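Local coordinates for protein glycoside hydrolase family 43 (Halothermothrix orenii, PDB 4QQS) that acts as a thermostable glycosidase with alpha-L-arabinofuranosidase activity, built on a five-bladed beta-propeller, at residues I222-A227 against N240-K245; Q179-W184 against W234-G239; A216-S221 against G250-G255; D183-N188 against M208-N213. All coordinates share one frame; numbering follows the deposited sequence.

All four contacts gather round one blade of the propeller, in which strands 205-212, 221-227 and 235-236 follow one another as antiparallel neighbours. Contacts 1, 2 and 4 have centres 7 to 8 Å apart. Contacts 2 and 4 share Asp183 and Trp184, and Lys236 of contact 2 forms a salt bridge with Glu185 of contact 4. Contact 3 lies about 13 Å from contact 1, centre to centre, and is tied to it by the salt bridge between Lys245 and Asp219. It also adjoins the active site: the nearest side-chain atoms of Tyr220 are about 3 Å from those of Glu195, the predicted proton donor, and about 5 Å from those of Asp17, the predicted proton acceptor.

Contact 1: I222-A227 against N240-K245; sequences IGYAVA and NPILSK
Ile222 sits opposite Leu243 as an antiparallel hydrogen-bonded pair, its N giving an almost straight bond (177°) to Leu243 O at 3.0 Å. The carbonyl of Ile222 is gripped twice in return, by Ile242 N at 2.8 Å and by Leu243 N at 3.3 Å. Two residues thus face one, a classic beta bulge where loop 240-245 joins strand 221-227. The side chains of Ile222 and Leu243 run side by side, CD1 of Ile222 lying 4.0 Å from CD2 of Leu243, and both touch Tyr272 of strand 268-275. At Gly223 a side chain would run into the carboxamide of Asn240, so glycine fits. The backbone of Tyr224 is held by that same carboxamide: Tyr224 N donates to Asn240 OD1 at 2.9 Å, and Asn240 ND2 donates to Tyr224 O at 3.0 Å. The torsion that puts it there sets Asn240 CG opposite the carbonyl carbon (chi1 -80°). The Tyr224 ring takes Ile242 CG2 at its edge, 3.6 Å from CD2 of the ring, while its hydroxyl bonds to Leu299 N. Asparagine suits the place because its amide offers an acceptor and a donor, helping, alongside the Tyr237 backbone, to satisfy N and O of one buried strand residue.

Contact 2: Q179-W184 against W234-G239; sequences QPSQDW and WIKYSG
Lys236 NZ is gripped from several sides: it donates to Gln179 O at 2.8 Å and to Ser181 OG at 3.1 Å, and outside the two segments it forms a salt bridge with Glu185 OE1 and a hydrogen bond with Asn194 OD1. The Gln179 carbonyl is met from above its plane, not on a lone pair. Lysine suits the place, its long chain carrying a charged donor to several acceptors; that chain is extended from CG outward and brings the ammonium group to the loop 179-184. This loop, between strands 175-178 and 191-202, is thereby fastened to the short strand 235-236 at the margin of a propeller blade. The Gln182 side chain crosses that of the lysine at a slant, its CD 3.6 Å from Lys236 CB. Its OE1 accepts from Trp184 NE1 at 2.8 Å and also from Asn240 ND2. A leucine in place of Gln182 would probably leave Tyr237 O and Trp184 NE1 without their glutamine partners and the indole freer to turn. The bond from Gln182 NE2 to Tyr237 O, 3.0 Å long and nearly straight (172°), reaches that oxygen from above the carbonyl plane (52° out of it) but lies in the plane of the glutamine's own amide.

Contact 3: A216-S221 against G250-G255; sequences ASPDYS and GISGPG
Pro218 and Gly253 join two loops of the propeller beside the predicted active site, one of them a type I beta turn from Ser217 to Tyr220. This turn is also an ST turn, Ser217 OG accepting from Asp219 N at 3.0 Å, and proline suits its second position, where phi near -57° is needed. One conventional bond links the loops, from Gly253 N to Pro218 O at 3.0 Å, and its bent angle of 130° makes it weak. Two CA-H...O contacts reinforce it: Gly253 CA approaches Tyr220 O at 3.2 Å, and Ser221 CA approaches Pro254 O at 3.2 Å. Glycine suits position 253 on two counts, since phi is positive there and a side chain would press on Ser217 O. Packing makes up the rest. The Tyr220 ring, its CG swung away from the backbone N (chi1 -158°), brings CE2 to 3.7 Å from Gly255 CA, close enough that any side chain on Gly255 would clash. Its hydroxyl bonds to OE2 of Glu195, the predicted proton donor. A leucine at Tyr220 would probably deprive the Glu195 side chain of its hydroxyl partner and open a gap beside Gly255. At the far end Ser252 OG rests 3.4 Å from Pro218 CB.

Contact 4: D183-N188 against M208-N213; sequences DWEGIN and MMYSAN
Trp184 and Tyr210 each carry CG between the backbone N and the carbonyl carbon (chi1 76° and 67°), and these settings bring the two rings together from opposite directions. The Tyr210 hydroxyl lies at the indole edge, near the ring plane, 3.5 Å from Trp184 CZ2. That hydroxyl donates to Glu185 OE2 at 2.8 Å, reaching the carboxylate from above its plane. Glu185 OE2 also takes Asn194 ND2, while OE1, besides its lysine partner, accepts from the backbone N of Ser181 and of Gln182; both oxygens of the buried acid are thus satisfied, which would probably favour its charged form. Here the loop between strands 175-178 and 191-202 folds over the end of strand 205-212, within one blade of the propeller. Ala212, whose CB points at the loop, is small enough to fit against the six-membered ring, its CB 3.7 Å from Trp184 CH2, and it also touches Glu185 CG. Past the strand end, Asn213 ND2 gives Trp184 O a straight bond of 3.0 Å (169°), lying in the carbonyl plane and in the plane of its own amide. Asparagine tolerates the positive phi of this residue. Glycine suits the neighbouring Gly186, whose phi is positive too and where a side chain would strike Asn213 OD1. A water donates to Glu185 O at 2.7 Å and weakly accepts from Asn213 N.

Contact 1: I222-A227 against N240-K245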
# COMPACT_ATOMS: atom_id res chain seq x y z
N ILE A 222 -0.83 -10.17 5.95
CA ILE A 222 -1.58 -9.83 4.75
C ILE A 222 -2.59 -10.91 4.42
O ILE A 222 -2.27 -12.10 4.40
CB ILE A 222 -0.61 -9.65 3.56
CG1 ILE A 222 0.30 -8.45 3.83
CG2 ILE A 222 -1.37 -9.49 2.25
CD1 ILE A 222 1.50 -8.35 2.93
N GLY A 223 -3.82 -10.47 4.16
CA GLY A 223 -4.88 -11.32 3.66
C GLY A 223 -5.43 -10.75 2.37
O GLY A 223 -4.99 -9.71 1.89
N TYR A 224 -6.46 -11.41 1.83
CA TYR A 224 -7.19 -10.81 0.72
C TYR A 224 -8.68 -11.09 0.80
O TYR A 224 -9.14 -11.97 1.53
CB TYR A 224 -6.63 -11.24 -0.65
CG TYR A 224 -6.98 -12.64 -1.10
CD1 TYR A 224 -8.05 -12.89 -1.93
CD2 TYR A 224 -6.20 -13.72 -0.69
CE1 TYR A 224 -8.33 -14.18 -2.36
CE2 TYR A 224 -6.48 -15.00 -1.12
CZ TYR A 224 -7.55 -15.22 -1.94
OH TYR A 224 -7.79 -16.50 -2.38
N ALA A 225 -9.41 -10.32 -0.01
CA ALA A 225 -10.82 -10.49 -0.24
C ALA A 225 -11.07 -10.47 -1.74
O ALA A 225 -10.26 -9.94 -2.50
CB ALA A 225 -11.63 -9.40 0.44
N VAL A 226 -12.20 -11.04 -2.14
CA VAL A 226 -12.55 -11.15 -3.55
C VAL A 226 -13.93 -10.54 -3.79
O VAL A 226 -14.84 -10.67 -2.96
CB VAL A 226 -12.50 -12.61 -4.06
CG1 VAL A 226 -13.53 -13.48 -3.40
CG2 VAL A 226 -12.65 -12.69 -5.57
N ALA A 227 -14.07 -9.91 -4.95
CA ALA A 227 -15.33 -9.31 -5.37
C ALA A 227 -15.57 -9.52 -6.84
O ALA A 227 -14.64 -9.68 -7.62
CB ALA A 227 -15.34 -7.81 -5.07
N ASN A 240 -7.02 -16.91 4.95
CA ASN A 240 -6.16 -15.80 5.37
C ASN A 240 -5.49 -16.11 6.71
O ASN A 240 -6.03 -16.83 7.54
CB ASN A 240 -6.99 -14.54 5.55
CG ASN A 240 -7.31 -13.82 4.24
OD1 ASN A 240 -6.62 -13.97 3.23
ND2 ASN A 240 -8.35 -12.99 4.28
N PRO A 241 -4.30 -15.54 6.94
CA PRO A 241 -3.54 -14.68 6.04
C PRO A 241 -2.78 -15.48 4.98
O PRO A 241 -2.43 -16.65 5.19
CB PRO A 241 -2.55 -13.99 6.99
CG PRO A 241 -2.32 -15.01 8.06
CD PRO A 241 -3.65 -15.69 8.25
N ILE A 242 -2.50 -14.83 3.86
CA ILE A 242 -1.68 -15.42 2.80
C ILE A 242 -0.19 -15.13 2.95
O ILE A 242 0.62 -15.81 2.32
CB ILE A 242 -2.19 -15.03 1.39
CG1 ILE A 242 -1.99 -13.55 1.10
CG2 ILE A 242 -3.64 -15.45 1.23
CD1 ILE A 242 -2.25 -13.22 -0.37
N LEU A 243 0.17 -14.16 3.78
CA LEU A 243 1.57 -13.85 4.03
C LEU A 243 1.67 -13.45 5.49
O LEU A 243 1.07 -12.46 5.93
CB LEU A 243 2.05 -12.76 3.08
CG LEU A 243 3.56 -12.55 3.05
CD1 LEU A 243 4.31 -13.80 2.61
CD2 LEU A 243 3.91 -11.39 2.14
N SER A 244 2.40 -14.26 6.25
CA SER A 244 2.50 -14.05 7.69
C SER A 244 3.91 -14.40 8.16
O SER A 244 4.74 -14.93 7.41
CB SER A 244 1.42 -14.84 8.43
OG SER A 244 1.56 -16.22 8.19
N LYS A 245 4.18 -14.06 9.41
CA LYS A 245 5.52 -14.12 9.97
C LYS A 245 6.15 -15.51 9.90
O LYS A 245 5.48 -16.55 9.86
CB LYS A 245 5.48 -13.66 11.43
CG LYS A 245 4.73 -14.64 12.33
CD LYS A 245 4.50 -14.12 13.74
CE LYS A 245 3.84 -15.19 14.60
NZ LYS A 245 3.51 -14.70 15.94

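Contact 2: Q179-W184 against W234-G239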
# COMPACT_ATOMS: atom_id res chain seq x y z
N GLN A 179 -13.85 -4.64 6.99
CA GLN A 179 -13.39 -4.23 8.30
C GLN A 179 -13.03 -5.49 9.07
O GLN A 179 -13.48 -6.59 8.72
CB GLN A 179 -14.46 -3.44 9.05
CG GLN A 179 -15.67 -4.27 9.41
CD GLN A 179 -16.75 -3.46 10.08
OE1 GLN A 179 -16.48 -2.44 10.71
NE2 GLN A 179 -17.98 -3.90 9.94
N PRO A 180 -12.22 -5.37 10.14
CA PRO A 180 -11.84 -6.56 10.90
C PRO A 180 -13.04 -7.45 11.23
O PRO A 180 -14.05 -6.99 11.78
CB PRO A 180 -11.17 -5.97 12.14
CG PRO A 180 -10.49 -4.74 11.57
CD PRO A 180 -11.48 -4.18 10.58
N SER A 181 -12.90 -8.73 10.90
CA SER A 181 -14.03 -9.66 10.97
C SER A 181 -13.60 -11.11 11.17
O SER A 181 -14.34 -11.87 11.78
CB SER A 181 -14.91 -9.52 9.73
OG SER A 181 -14.21 -9.89 8.56
N GLN A 182 -12.44 -11.50 10.67
CA GLN A 182 -11.96 -12.88 10.78
C GLN A 182 -11.11 -13.04 12.03
O GLN A 182 -10.47 -12.10 12.48
CB GLN A 182 -11.13 -13.26 9.55
CG GLN A 182 -11.89 -13.26 8.25
CD GLN A 182 -11.03 -13.66 7.08
OE1 GLN A 182 -10.05 -12.99 6.76
NE2 GLN A 182 -11.35 -14.78 6.47
N ASP A 183 -11.07 -14.26 12.56
CA ASP A 183 -10.33 -14.51 13.79
C ASP A 183 -8.88 -14.07 13.73
O ASP A 183 -8.36 -13.56 14.71
CB ASP A 183 -10.42 -15.99 14.19
CG ASP A 183 -11.77 -16.37 14.64
OD1 ASP A 183 -12.08 -16.10 15.81
OD2 ASP A 183 -12.53 -16.91 13.80
N TRP A 184 -8.21 -14.28 12.59
CA TRP A 184 -6.78 -13.93 12.50
C TRP A 184 -6.52 -12.43 12.61
O TRP A 184 -5.37 -12.04 12.77
CB TRP A 184 -6.15 -14.48 11.20
CG TRP A 184 -6.51 -13.70 9.98
CD1 TRP A 184 -7.66 -13.82 9.25
CD2 TRP A 184 -5.76 -12.65 9.35
NE1 TRP A 184 -7.68 -12.92 8.22
CE2 TRP A 184 -6.52 -12.19 8.26
CE3 TRP A 184 -4.52 -12.04 9.60
CZ2 TRP A 184 -6.08 -11.19 7.41
CZ3 TRP A 184 -4.11 -11.03 8.76
CH2 TRP A 184 -4.87 -10.62 7.68
N TRP A 234 -17.27 -7.52 -0.94
CA TRP A 234 -15.94 -8.07 -0.78
C TRP A 234 -15.97 -9.19 0.25
O TRP A 234 -16.33 -8.95 1.40
CB TRP A 234 -14.99 -6.96 -0.32
CG TRP A 234 -14.64 -6.01 -1.44
CD1 TRP A 234 -15.22 -4.80 -1.74
CD2 TRP A 234 -13.63 -6.23 -2.42
NE1 TRP A 234 -14.61 -4.26 -2.86
CE2 TRP A 234 -13.64 -5.13 -3.29
CE3 TRP A 234 -12.75 -7.28 -2.66
CZ2 TRP A 234 -12.75 -5.04 -4.37
CZ3 TRP A 234 -11.89 -7.19 -3.74
CH2 TRP A 234 -11.88 -6.08 -4.56
N ILE A 235 -15.60 -10.40 -0.17
CA ILE A 235 -15.67 -11.60 0.66
C ILE A 235 -14.26 -12.09 0.93
O ILE A 235 -13.50 -12.40 0.01
CB ILE A 235 -16.50 -12.71 -0.02
CG1 ILE A 235 -17.92 -12.22 -0.38
CG2 ILE A 235 -16.54 -13.93 0.88
CD1 ILE A 235 -18.76 -11.72 0.79
N LYS A 236 -13.89 -12.14 2.20
CA LYS A 236 -12.53 -12.50 2.58
C LYS A 236 -12.23 -13.97 2.30
O LYS A 236 -13.08 -14.85 2.44
CB LYS A 236 -12.27 -12.18 4.04
CG LYS A 236 -12.09 -10.71 4.26
CD LYS A 236 -12.06 -10.29 5.72
CE LYS A 236 -11.83 -8.80 5.83
NZ LYS A 236 -11.84 -8.33 7.22
N TYR A 237 -10.99 -14.23 1.91
CA TYR A 237 -10.49 -15.59 1.74
C TYR A 237 -10.48 -16.32 3.09
O TYR A 237 -9.91 -15.85 4.08
CB TYR A 237 -9.09 -15.54 1.14
CG TYR A 237 -8.41 -16.88 1.04
CD1 TYR A 237 -9.06 -17.97 0.48
CD2 TYR A 237 -7.12 -17.06 1.51
CE1 TYR A 237 -8.45 -19.21 0.41
CE2 TYR A 237 -6.48 -18.30 1.42
CZ TYR A 237 -7.15 -19.37 0.87
OH TYR A 237 -6.55 -20.60 0.79
N SER A 238 -11.08 -17.51 3.12
CA SER A 238 -11.18 -18.26 4.35
C SER A 238 -9.83 -18.68 4.92
O SER A 238 -9.68 -18.88 6.12
CB SER A 238 -12.03 -19.50 4.12
OG SER A 238 -11.35 -20.40 3.26
N GLY A 239 -8.83 -18.81 4.04
CA GLY A 239 -7.50 -19.24 4.43
C GLY A 239 -6.53 -18.13 4.78
O GLY A 239 -5.34 -18.38 4.89

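Contact 3: A216-S221 against G250-G255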
# COMPACT_ATOMS: atom_id res chain seq x y z
N ALA A 216 3.14 -2.68 14.57
CA ALA A 216 4.29 -2.82 15.47
C ALA A 216 4.37 -4.20 16.10
O ALA A 216 5.23 -4.43 16.94
CB ALA A 216 4.23 -1.74 16.54
N SER A 217 3.49 -5.12 15.70
CA SER A 217 3.48 -6.49 16.19
C SER A 217 4.02 -7.46 15.14
O SER A 217 3.79 -7.25 13.95
CB SER A 217 2.05 -6.90 16.53
OG SER A 217 1.94 -8.28 16.79
N PRO A 218 4.69 -8.55 15.56
CA PRO A 218 5.07 -9.58 14.60
C PRO A 218 3.87 -10.15 13.85
O PRO A 218 4.04 -10.68 12.75
CB PRO A 218 5.74 -10.65 15.47
CG PRO A 218 6.15 -9.91 16.67
CD PRO A 218 5.14 -8.88 16.92
N ASP A 219 2.67 -10.01 14.42
CA ASP A 219 1.46 -10.57 13.83
C ASP A 219 0.84 -9.71 12.73
O ASP A 219 -0.17 -10.12 12.16
CB ASP A 219 0.44 -10.87 14.92
CG ASP A 219 0.91 -11.98 15.84
OD1 ASP A 219 1.42 -13.00 15.32
OD2 ASP A 219 0.78 -11.82 17.07
N TYR A 220 1.42 -8.56 12.43
CA TYR A 220 1.02 -7.83 11.22
C TYR A 220 1.14 -8.81 10.06
O TYR A 220 2.12 -9.53 9.95
CB TYR A 220 1.89 -6.61 11.01
CG TYR A 220 1.30 -5.51 10.15
CD1 TYR A 220 0.11 -4.90 10.50
CD2 TYR A 220 1.97 -5.04 9.04
CE1 TYR A 220 -0.40 -3.84 9.76
CE2 TYR A 220 1.48 -3.99 8.29
CZ TYR A 220 0.31 -3.38 8.66
OH TYR A 220 -0.13 -2.31 7.90
N SER A 221 0.12 -8.87 9.21
CA SER A 221 0.09 -9.88 8.16
C SER A 221 -0.92 -9.49 7.09
O SER A 221 -1.75 -8.59 7.30
CB SER A 221 -0.19 -11.26 8.74
OG SER A 221 -1.10 -11.23 9.83
N GLY A 250 13.62 -14.94 11.15
CA GLY A 250 13.82 -13.52 11.38
C GLY A 250 12.87 -12.63 10.58
O GLY A 250 13.19 -11.47 10.33
N ILE A 251 11.71 -13.17 10.22
CA ILE A 251 10.73 -12.47 9.40
C ILE A 251 9.52 -12.13 10.25
O ILE A 251 8.72 -12.99 10.60
CB ILE A 251 10.32 -13.31 8.19
CG1 ILE A 251 11.53 -13.73 7.34
CG2 ILE A 251 9.33 -12.52 7.33
CD1 ILE A 251 11.18 -14.78 6.29
N SER A 252 9.37 -10.84 10.56
CA SER A 252 8.34 -10.34 11.47
C SER A 252 7.42 -9.34 10.77
O SER A 252 7.89 -8.43 10.10
CB SER A 252 9.03 -9.64 12.64
OG SER A 252 8.11 -9.07 13.54
N GLY A 253 6.12 -9.52 10.95
CA GLY A 253 5.16 -8.53 10.51
C GLY A 253 5.11 -8.19 9.02
O GLY A 253 5.09 -7.01 8.68
N PRO A 254 5.04 -9.18 8.13
CA PRO A 254 4.97 -8.84 6.70
C PRO A 254 3.69 -8.09 6.37
O PRO A 254 2.60 -8.53 6.71
CB PRO A 254 5.01 -10.20 6.01
CG PRO A 254 4.47 -11.15 7.02
CD PRO A 254 4.90 -10.63 8.36
N GLY A 255 3.81 -6.94 5.71
CA GLY A 255 2.63 -6.12 5.54
C GLY A 255 2.73 -4.99 4.54
O GLY A 255 3.76 -4.75 3.91

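Contact 4: D183-N188 against M208-N213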
# COMPACT_ATOMS: atom_id res chain seq x y z
N ASP A 183 -11.07 -14.26 12.56
CA ASP A 183 -10.33 -14.51 13.79
C ASP A 183 -8.88 -14.07 13.73
O ASP A 183 -8.36 -13.56 14.71
CB ASP A 183 -10.42 -15.99 14.19
CG ASP A 183 -11.77 -16.37 14.64
OD1 ASP A 183 -12.08 -16.10 15.81
OD2 ASP A 183 -12.53 -16.91 13.80
N TRP A 184 -8.21 -14.28 12.59
CA TRP A 184 -6.78 -13.93 12.50
C TRP A 184 -6.52 -12.43 12.61
O TRP A 184 -5.37 -12.04 12.77
CB TRP A 184 -6.15 -14.48 11.20
CG TRP A 184 -6.51 -13.70 9.98
CD1 TRP A 184 -7.66 -13.82 9.25
CD2 TRP A 184 -5.76 -12.65 9.35
NE1 TRP A 184 -7.68 -12.92 8.22
CE2 TRP A 184 -6.52 -12.19 8.26
CE3 TRP A 184 -4.52 -12.04 9.60
CZ2 TRP A 184 -6.08 -11.19 7.41
CZ3 TRP A 184 -4.11 -11.03 8.76
CH2 TRP A 184 -4.87 -10.62 7.68
N GLU A 185 -7.57 -11.61 12.51
CA GLU A 185 -7.45 -10.15 12.45
C GLU A 185 -7.59 -9.47 13.80
O GLU A 185 -7.84 -8.27 13.85
CB GLU A 185 -8.51 -9.58 11.51
CG GLU A 185 -8.41 -10.16 10.12
CD GLU A 185 -9.48 -9.65 9.18
OE1 GLU A 185 -10.70 -9.75 9.44
OE2 GLU A 185 -9.11 -9.12 8.14
N GLY A 186 -7.46 -10.21 14.89
CA GLY A 186 -7.42 -9.58 16.20
C GLY A 186 -8.74 -8.98 16.63
O GLY A 186 -8.79 -7.89 17.21
N ILE A 187 -9.81 -9.72 16.39
CA ILE A 187 -11.15 -9.21 16.60
C ILE A 187 -11.60 -9.19 18.06
O ILE A 187 -12.71 -8.76 18.34
CB ILE A 187 -12.17 -9.96 15.73
CG1 ILE A 187 -12.08 -11.48 15.95
CG2 ILE A 187 -11.97 -9.57 14.27
CD1 ILE A 187 -13.20 -12.28 15.35
N ASN A 188 -10.73 -9.61 18.99
CA ASN A 188 -10.99 -9.46 20.42
C ASN A 188 -10.14 -8.36 21.07
O ASN A 188 -10.14 -8.21 22.30
CB ASN A 188 -10.78 -10.78 21.16
CG ASN A 188 -11.74 -11.86 20.70
OD1 ASN A 188 -12.93 -11.60 20.52
ND2 ASN A 188 -11.22 -13.06 20.49
N MET A 208 -8.54 -7.86 -3.42
CA MET A 208 -8.01 -6.79 -2.58
C MET A 208 -7.13 -7.42 -1.53
O MET A 208 -7.61 -8.12 -0.64
CB MET A 208 -9.14 -6.05 -1.87
CG MET A 208 -8.61 -4.89 -1.00
SD MET A 208 -9.78 -4.29 0.20
CE MET A 208 -11.04 -3.73 -0.92
N MET A 209 -5.83 -7.19 -1.65
CA MET A 209 -4.90 -7.52 -0.59
C MET A 209 -4.96 -6.41 0.47
O MET A 209 -5.20 -5.25 0.14
CB MET A 209 -3.49 -7.64 -1.19
CG MET A 209 -3.42 -8.75 -2.21
SD MET A 209 -1.89 -8.83 -3.13
CE MET A 209 -0.90 -9.66 -1.89
N TYR A 210 -4.74 -6.78 1.72
CA TYR A 210 -4.82 -5.80 2.81
C TYR A 210 -4.05 -6.38 3.99
O TYR A 210 -3.74 -7.57 4.03
CB TYR A 210 -6.28 -5.50 3.19
CG TYR A 210 -6.97 -6.68 3.82
CD1 TYR A 210 -7.58 -7.66 3.05
CD2 TYR A 210 -6.97 -6.85 5.20
CE1 TYR A 210 -8.16 -8.77 3.64
CE2 TYR A 210 -7.55 -7.96 5.78
CZ TYR A 210 -8.15 -8.91 5.00
OH TYR A 210 -8.76 -10.03 5.55
N SER A 211 -3.78 -5.52 4.97
CA SER A 211 -3.07 -5.91 6.17
C SER A 211 -3.94 -5.78 7.41
O SER A 211 -4.84 -4.91 7.47
CB SER A 211 -1.82 -5.05 6.34
OG SER A 211 -0.94 -5.23 5.24
N ALA A 212 -3.69 -6.63 8.40
CA ALA A 212 -4.42 -6.58 9.66
C ALA A 212 -3.46 -6.81 10.82
O ALA A 212 -2.32 -7.22 10.62
CB ALA A 212 -5.55 -7.62 9.68
N ASN A 213 -3.99 -6.59 12.03
CA ASN A 213 -3.22 -6.54 13.27
C ASN A 213 -2.37 -5.28 13.32
O ASN A 213 -2.43 -4.45 12.42
CB ASN A 213 -2.46 -7.84 13.52
CG ASN A 213 -3.40 -9.02 13.56
OD1 ASN A 213 -4.27 -9.09 14.43
ND2 ASN A 213 -3.29 -9.92 12.60
O HOH W 1 -6.40 -5.96 13.81